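Type-2 ice-structuring protein (PDB 2ZIB) binds to ice crystals and inhibits their growth, protecting the fish's blood from freezing at subzero seawater temperatures. Local coordinates at residues Y56-V61 against V111-D116; E52-I57 against M105-A110. One frame throughout, in Å; residues are numbered along the deposited sequence.

Interaction 1: residues Y56-V61 against V111-D116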
loop_
_atom_site.group_PDB
_atom_site.type_symbol
_atom_site.label_atom_id
_atom_site.label_comp_id
_atom_site.label_asym_id
_atom_site.label_seq_id
_atom_site.Cartn_x
_atom_site.Cartn_y
_atom_site.Cartn_z
ATOM N N TYR A 56 -1.886 1.871 11.695
ATOM C CA TYR A 56 -2.010 0.416 11.789
ATOM C C TYR A 56 -0.991 -0.298 10.875
ATOM O O TYR A 56 -0.331 -1.261 11.268
ATOM C CB TYR A 56 -3.430 -0.019 11.372
ATOM C CG TYR A 56 -3.559 -1.528 11.349
ATOM C CD1 TYR A 56 -3.756 -2.228 12.548
ATOM C CD2 TYR A 56 -3.468 -2.264 10.169
ATOM C CE1 TYR A 56 -3.833 -3.639 12.585
ATOM C CE2 TYR A 56 -3.541 -3.657 10.188
ATOM C CZ TYR A 56 -3.737 -4.336 11.378
ATOM O OH TYR A 56 -3.825 -5.714 11.374
ATOM N N ILE A 57 -0.900 0.151 9.634
ATOM C CA ILE A 57 0.012 -0.480 8.679
ATOM C C ILE A 57 1.458 -0.245 9.091
ATOM O O ILE A 57 2.273 -1.177 9.046
ATOM C CB ILE A 57 -0.285 0.003 7.224
ATOM C CG1 ILE A 57 -1.676 -0.480 6.748
ATOM C CG2 ILE A 57 0.806 -0.450 6.275
ATOM C CD1 ILE A 57 -2.239 0.266 5.508
ATOM N N LYS A 58 1.776 0.979 9.539
ATOM C CA LYS A 58 3.112 1.278 10.050
ATOM C C LYS A 58 3.510 0.245 11.073
ATOM O O LYS A 58 4.626 -0.234 11.080
ATOM C CB LYS A 58 3.089 2.667 10.680
ATOM C CG LYS A 58 4.303 2.984 11.549
ATOM C CD LYS A 58 4.093 4.256 12.361
ATOM C CE LYS A 58 5.173 4.453 13.409
ATOM N NZ LYS A 58 4.651 5.306 14.517
ATOM N N ASP A 59 2.571 -0.114 11.956
ATOM C CA ASP A 59 2.907 -1.032 13.031
ATOM C C ASP A 59 3.072 -2.465 12.594
ATOM O O ASP A 59 3.698 -3.249 13.297
ATOM C CB ASP A 59 1.858 -0.938 14.135
ATOM C CG ASP A 59 1.873 0.412 14.844
ATOM O OD1 ASP A 59 2.839 1.226 14.690
ATOM O OD2 ASP A 59 0.913 0.763 15.562
ATOM N N ILE A 60 2.594 -2.816 11.408
ATOM C CA ILE A 60 2.776 -4.182 10.925
ATOM C C ILE A 60 4.135 -4.395 10.291
ATOM O O ILE A 60 4.753 -5.445 10.480
ATOM C CB ILE A 60 1.630 -4.547 9.916
ATOM C CG1 ILE A 60 0.326 -4.823 10.665
ATOM C CG2 ILE A 60 2.066 -5.726 8.962
ATOM C CD1 ILE A 60 0.523 -5.470 12.007
ATOM N N VAL A 61 4.581 -3.380 9.552
ATOM C CA VAL A 61 5.627 -3.570 8.532
ATOM C C VAL A 61 7.019 -3.363 9.127
ATOM O O VAL A 61 7.160 -2.715 10.163
ATOM C CB VAL A 61 5.413 -2.656 7.308
ATOM C CG1 VAL A 61 4.078 -2.954 6.629
ATOM C CG2 VAL A 61 5.486 -1.177 7.662
ATOM N N VAL A 111 10.512 6.673 10.240
ATOM C CA VAL A 111 9.669 6.045 11.267
ATOM C C VAL A 111 8.175 6.285 11.046
ATOM O O VAL A 111 7.346 5.375 11.257
ATOM C CB VAL A 111 10.129 6.466 12.696
ATOM C CG1 VAL A 111 9.058 6.125 13.760
ATOM C CG2 VAL A 111 11.469 5.791 13.023
ATOM N N ASP A 112 7.795 7.484 10.588
ATOM C CA ASP A 112 6.393 7.771 10.356
ATOM C C ASP A 112 5.846 7.158 9.070
ATOM O O ASP A 112 4.652 7.292 8.779
ATOM C CB ASP A 112 6.102 9.264 10.487
ATOM C CG ASP A 112 6.434 10.079 9.275
ATOM O OD1 ASP A 112 7.147 9.623 8.350
ATOM O OD2 ASP A 112 5.993 11.249 9.250
ATOM N N LYS A 113 6.723 6.487 8.311
ATOM C CA LYS A 113 6.308 5.781 7.060
ATOM C C LYS A 113 5.669 6.735 6.066
ATOM O O LYS A 113 4.836 6.338 5.246
ATOM C CB LYS A 113 5.370 4.614 7.433
ATOM C CG LYS A 113 6.079 3.524 8.169
ATOM C CD LYS A 113 6.666 2.509 7.153
ATOM C CE LYS A 113 7.914 1.763 7.687
ATOM N NZ LYS A 113 9.109 2.730 7.855
ATOM N N CYS A 114 6.100 7.999 6.077
ATOM C CA CYS A 114 5.582 8.926 5.094
ATOM C C CYS A 114 5.836 8.410 3.681
ATOM O O CYS A 114 6.815 7.668 3.413
ATOM C CB CYS A 114 6.155 10.337 5.310
ATOM S SG CYS A 114 7.961 10.518 5.139
ATOM N N TRP A 115 4.970 8.826 2.748
ATOM C CA TRP A 115 5.003 8.258 1.402
ATOM C C TRP A 115 5.960 8.985 0.453
ATOM O O TRP A 115 6.188 10.193 0.584
ATOM C CB TRP A 115 3.616 8.319 0.768
ATOM C CG TRP A 115 2.524 7.699 1.589
ATOM C CD1 TRP A 115 2.606 6.910 2.722
ATOM C CD2 TRP A 115 1.140 7.889 1.342
ATOM N NE1 TRP A 115 1.336 6.568 3.164
ATOM C CE2 TRP A 115 0.423 7.177 2.344
ATOM C CE3 TRP A 115 0.411 8.605 0.358
ATOM C CZ2 TRP A 115 -0.996 7.148 2.391
ATOM C CZ3 TRP A 115 -1.015 8.561 0.399
ATOM C CH2 TRP A 115 -1.686 7.840 1.420
ATOM N N ASP A 116 6.494 8.256 -0.519
ATOM C CA ASP A 116 7.322 8.836 -1.556
ATOM C C ASP A 116 7.086 8.065 -2.836
ATOM O O ASP A 116 6.645 6.903 -2.790
ATOM C CB ASP A 116 8.791 8.820 -1.118
ATOM C CG ASP A 116 9.703 9.723 -1.918
ATOM O OD1 ASP A 116 9.258 10.497 -2.791
ATOM O OD2 ASP A 116 10.921 9.697 -1.626
#

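Interaction 2: residues E52-I57 against M105-A110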
loop_
_atom_site.group_PDB
_atom_site.type_symbol
_atom_site.label_atom_id
_atom_site.label_comp_id
_atom_site.label_asym_id
_atom_site.label_seq_id
_atom_site.Cartn_x
_atom_site.Cartn_y
_atom_site.Cartn_z
ATOM N N GLU A 52 -5.437 6.723 10.924
ATOM C CA GLU A 52 -5.623 5.455 11.641
ATOM C C GLU A 52 -5.091 4.246 10.871
ATOM O O GLU A 52 -4.394 3.390 11.439
ATOM C CB GLU A 52 -7.112 5.272 11.918
ATOM C CG GLU A 52 -7.514 4.110 12.786
ATOM C CD GLU A 52 -8.920 4.324 13.321
ATOM O OE1 GLU A 52 -9.889 4.378 12.506
ATOM O OE2 GLU A 52 -9.065 4.492 14.542
ATOM N N GLU A 53 -5.412 4.183 9.588
ATOM C CA GLU A 53 -4.891 3.095 8.735
ATOM C C GLU A 53 -3.392 3.193 8.549
ATOM O O GLU A 53 -2.703 2.185 8.639
ATOM C CB GLU A 53 -5.624 3.107 7.395
ATOM C CG GLU A 53 -6.980 2.441 7.508
ATOM C CD GLU A 53 -7.680 2.290 6.186
ATOM O OE1 GLU A 53 -7.273 2.916 5.183
ATOM O OE2 GLU A 53 -8.647 1.483 6.109
ATOM N N GLN A 54 -2.886 4.406 8.342
ATOM C CA GLN A 54 -1.445 4.651 8.207
ATOM C C GLN A 54 -0.737 4.055 9.407
ATOM O O GLN A 54 0.269 3.376 9.282
ATOM C CB GLN A 54 -1.177 6.160 8.095
ATOM C CG GLN A 54 0.301 6.572 8.129
ATOM C CD GLN A 54 1.072 6.257 6.839
ATOM O OE1 GLN A 54 0.476 5.868 5.820
ATOM N NE2 GLN A 54 2.386 6.406 6.879
ATOM N N LEU A 55 -1.232 4.383 10.609
ATOM C CA LEU A 55 -0.569 3.939 11.817
ATOM C C LEU A 55 -0.724 2.431 12.037
ATOM O O LEU A 55 0.201 1.771 12.511
ATOM C CB LEU A 55 -1.111 4.726 13.035
ATOM C CG LEU A 55 -0.775 6.232 13.056
ATOM C CD1 LEU A 55 -1.539 6.908 14.253
ATOM C CD2 LEU A 55 0.774 6.482 13.124
ATOM N N TYR A 56 -1.886 1.871 11.695
ATOM C CA TYR A 56 -2.010 0.416 11.789
ATOM C C TYR A 56 -0.991 -0.298 10.875
ATOM O O TYR A 56 -0.331 -1.261 11.268
ATOM C CB TYR A 56 -3.430 -0.019 11.372
ATOM C CG TYR A 56 -3.559 -1.528 11.349
ATOM C CD1 TYR A 56 -3.756 -2.228 12.548
ATOM C CD2 TYR A 56 -3.468 -2.264 10.169
ATOM C CE1 TYR A 56 -3.833 -3.639 12.585
ATOM C CE2 TYR A 56 -3.541 -3.657 10.188
ATOM C CZ TYR A 56 -3.737 -4.336 11.378
ATOM O OH TYR A 56 -3.825 -5.714 11.374
ATOM N N ILE A 57 -0.900 0.151 9.634
ATOM C CA ILE A 57 0.012 -0.480 8.679
ATOM C C ILE A 57 1.458 -0.245 9.091
ATOM O O ILE A 57 2.273 -1.177 9.046
ATOM C CB ILE A 57 -0.285 0.003 7.224
ATOM C CG1 ILE A 57 -1.676 -0.480 6.748
ATOM C CG2 ILE A 57 0.806 -0.450 6.275
ATOM C CD1 ILE A 57 -2.239 0.266 5.508
ATOM N N MET A 105 4.155 4.370 -5.528
ATOM C CA MET A 105 4.117 4.863 -4.157
ATOM C C MET A 105 4.591 3.840 -3.156
ATOM O O MET A 105 4.179 2.673 -3.188
ATOM C CB MET A 105 2.676 5.222 -3.854
ATOM C CG MET A 105 2.419 5.845 -2.478
ATOM S SD MET A 105 0.659 5.853 -2.054
ATOM C CE MET A 105 0.011 7.194 -3.055
ATOM N N GLN A 106 5.414 4.284 -2.213
ATOM C CA GLN A 106 5.814 3.444 -1.112
ATOM C C GLN A 106 5.700 4.205 0.203
ATOM O O GLN A 106 5.773 5.428 0.230
ATOM C CB GLN A 106 7.262 2.964 -1.225
ATOM C CG GLN A 106 8.266 4.060 -1.413
ATOM C CD GLN A 106 9.700 3.576 -1.461
ATOM O OE1 GLN A 106 10.516 4.101 -0.692
ATOM N NE2 GLN A 106 10.014 2.613 -2.314
ATOM N N MET A 107 5.591 3.436 1.286
ATOM C CA MET A 107 5.895 3.952 2.642
ATOM C C MET A 107 7.413 3.889 2.767
ATOM O O MET A 107 8.018 2.801 2.570
ATOM C CB MET A 107 5.216 3.117 3.718
ATOM C CG MET A 107 3.688 3.122 3.589
ATOM S SD MET A 107 2.911 1.937 4.711
ATOM C CE MET A 107 2.246 2.954 5.947
ATOM N N THR A 108 8.037 5.024 3.133
ATOM C CA THR A 108 9.487 5.106 3.224
ATOM C C THR A 108 10.044 4.546 4.528
ATOM O O THR A 108 9.297 4.100 5.416
ATOM C CB THR A 108 9.984 6.534 3.024
ATOM O OG1 THR A 108 9.530 7.362 4.115
ATOM C CG2 THR A 108 9.562 7.157 1.693
ATOM N N ALA A 109 11.373 4.569 4.641
ATOM C CA ALA A 109 12.081 4.100 5.821
ATOM C C ALA A 109 11.975 5.088 6.992
ATOM O O ALA A 109 12.386 4.748 8.101
ATOM C CB ALA A 109 13.532 3.891 5.479
ATOM N N ALA A 110 11.390 6.262 6.777
ATOM C CA ALA A 110 11.170 7.161 7.932
ATOM C C ALA A 110 10.309 6.402 8.952
ATOM O O ALA A 110 9.419 5.620 8.573
ATOM C CB ALA A 110 10.487 8.390 7.446
#

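Interaction 1: residues Y56-V61 against V111-D116
Lys113 reaches across to Lys58 and Val61, and in doing so lays the loop between strands 104-107 and 115-118 of this C-type lectin fold against the C-terminal end of helix 51-60. From the backbone outward, Lys113 CB leaves in the direction of the helix, from a residue with both phi and psi positive, the left-handed conformation. CG then meets the base of the opposing lysine, 3.9 Å from Lys58 CG, and the two aliphatic stems cross at a slant. A bend at chi2 (-89°) swings the chain aside here, turning it along Val61 instead of on past Lys58. CD consequently comes within 3.9 Å of Val61 CG2, and CE is slightly nearer the same methyl; the valine and the lysine run past each other in opposite senses. A second bend, at chi4, returns NZ to its own loop, where it donates hydrogen bonds to the carbonyl oxygens of Thr108 and Ala110. The ammonium group is thus gripped by main-chain acceptors while its methylenes do the packing, which probably offsets the cost of burying a lysine. Lys58 behaves differently: extended beyond CG, it passes beside the carbonyl of Val111, with CD 3.6 Å from Val111 O. No hydrogen bond joins the two segments, so the contact rests on apolar stems and this grazing of a carbonyl. The loop is braced from within by an Asx turn: Cys114 N donates to Asp112 OD1 over 3.0 Å, meeting the oxygen from above the carboxylate plane, and Cys114 is also tied by a disulfide to Cys92. Lys58 CE makes the closest approach of the contact, 3.2 Å from Val111 O, with Val111 CG1 4.2 Å from that same CE.

Interaction 2: residues E52-I57 against M105-A110
The terminal methyl of Met107 sits above the side-chain amide of Gln54, almost equally far from its three outer atoms: CE lies 3.4 Å from Gln54 OE1 and 3.6 Å from Gln54 NE2. Met107 comes off its strand extended as far as SD, and chi3 of 105° then turns CE onto the amide. The sulfur meets Ile57 one helical turn further on, at 3.5 Å from Ile57 CG2, the two side chains crossing at about a right angle. This is the tight, fully buried part, where helix 51-60 packs on strand 104-107 of the C-type lectin domain's main sheet. The amide beneath the methyl is held in place from two ends: OE1 accepts from Trp115 NE1, and NE2 donates to Asp112 O, which settles the rotation of the group and satisfies its buried polar atoms. The other side is looser. Beyond Met107 the chain leaves the strand and moves away from the helix toward solvent, reaching the exposed Ala109. Within that outer turn Ala110 N makes a weak hydrogen bond to Thr108 OG1, 3.4 Å long.

Interactions 1 and 2 are two neighbouring parts of one interface, their centres about 2 Å apart. Both start from helix 51-60, sharing Tyr56 and Ile57; interaction 2 reaches strand 104-107, interaction 1 the loop that joins it to strand 115-118, its antiparallel neighbour in the main sheet. The helix comes first in the sequence; some fifty residues later the strand of interaction 2 arrives, then the loop of interaction 1. The two meet directly, with Thr108 OG1 probably hydrogen-bonded to Cys114 O and Met107 CB packed against Lys113 O. Interaction 2 supplies the buried inner layer, interaction 1 the partly buried outer one, so helix and hairpin are joined from core to surface.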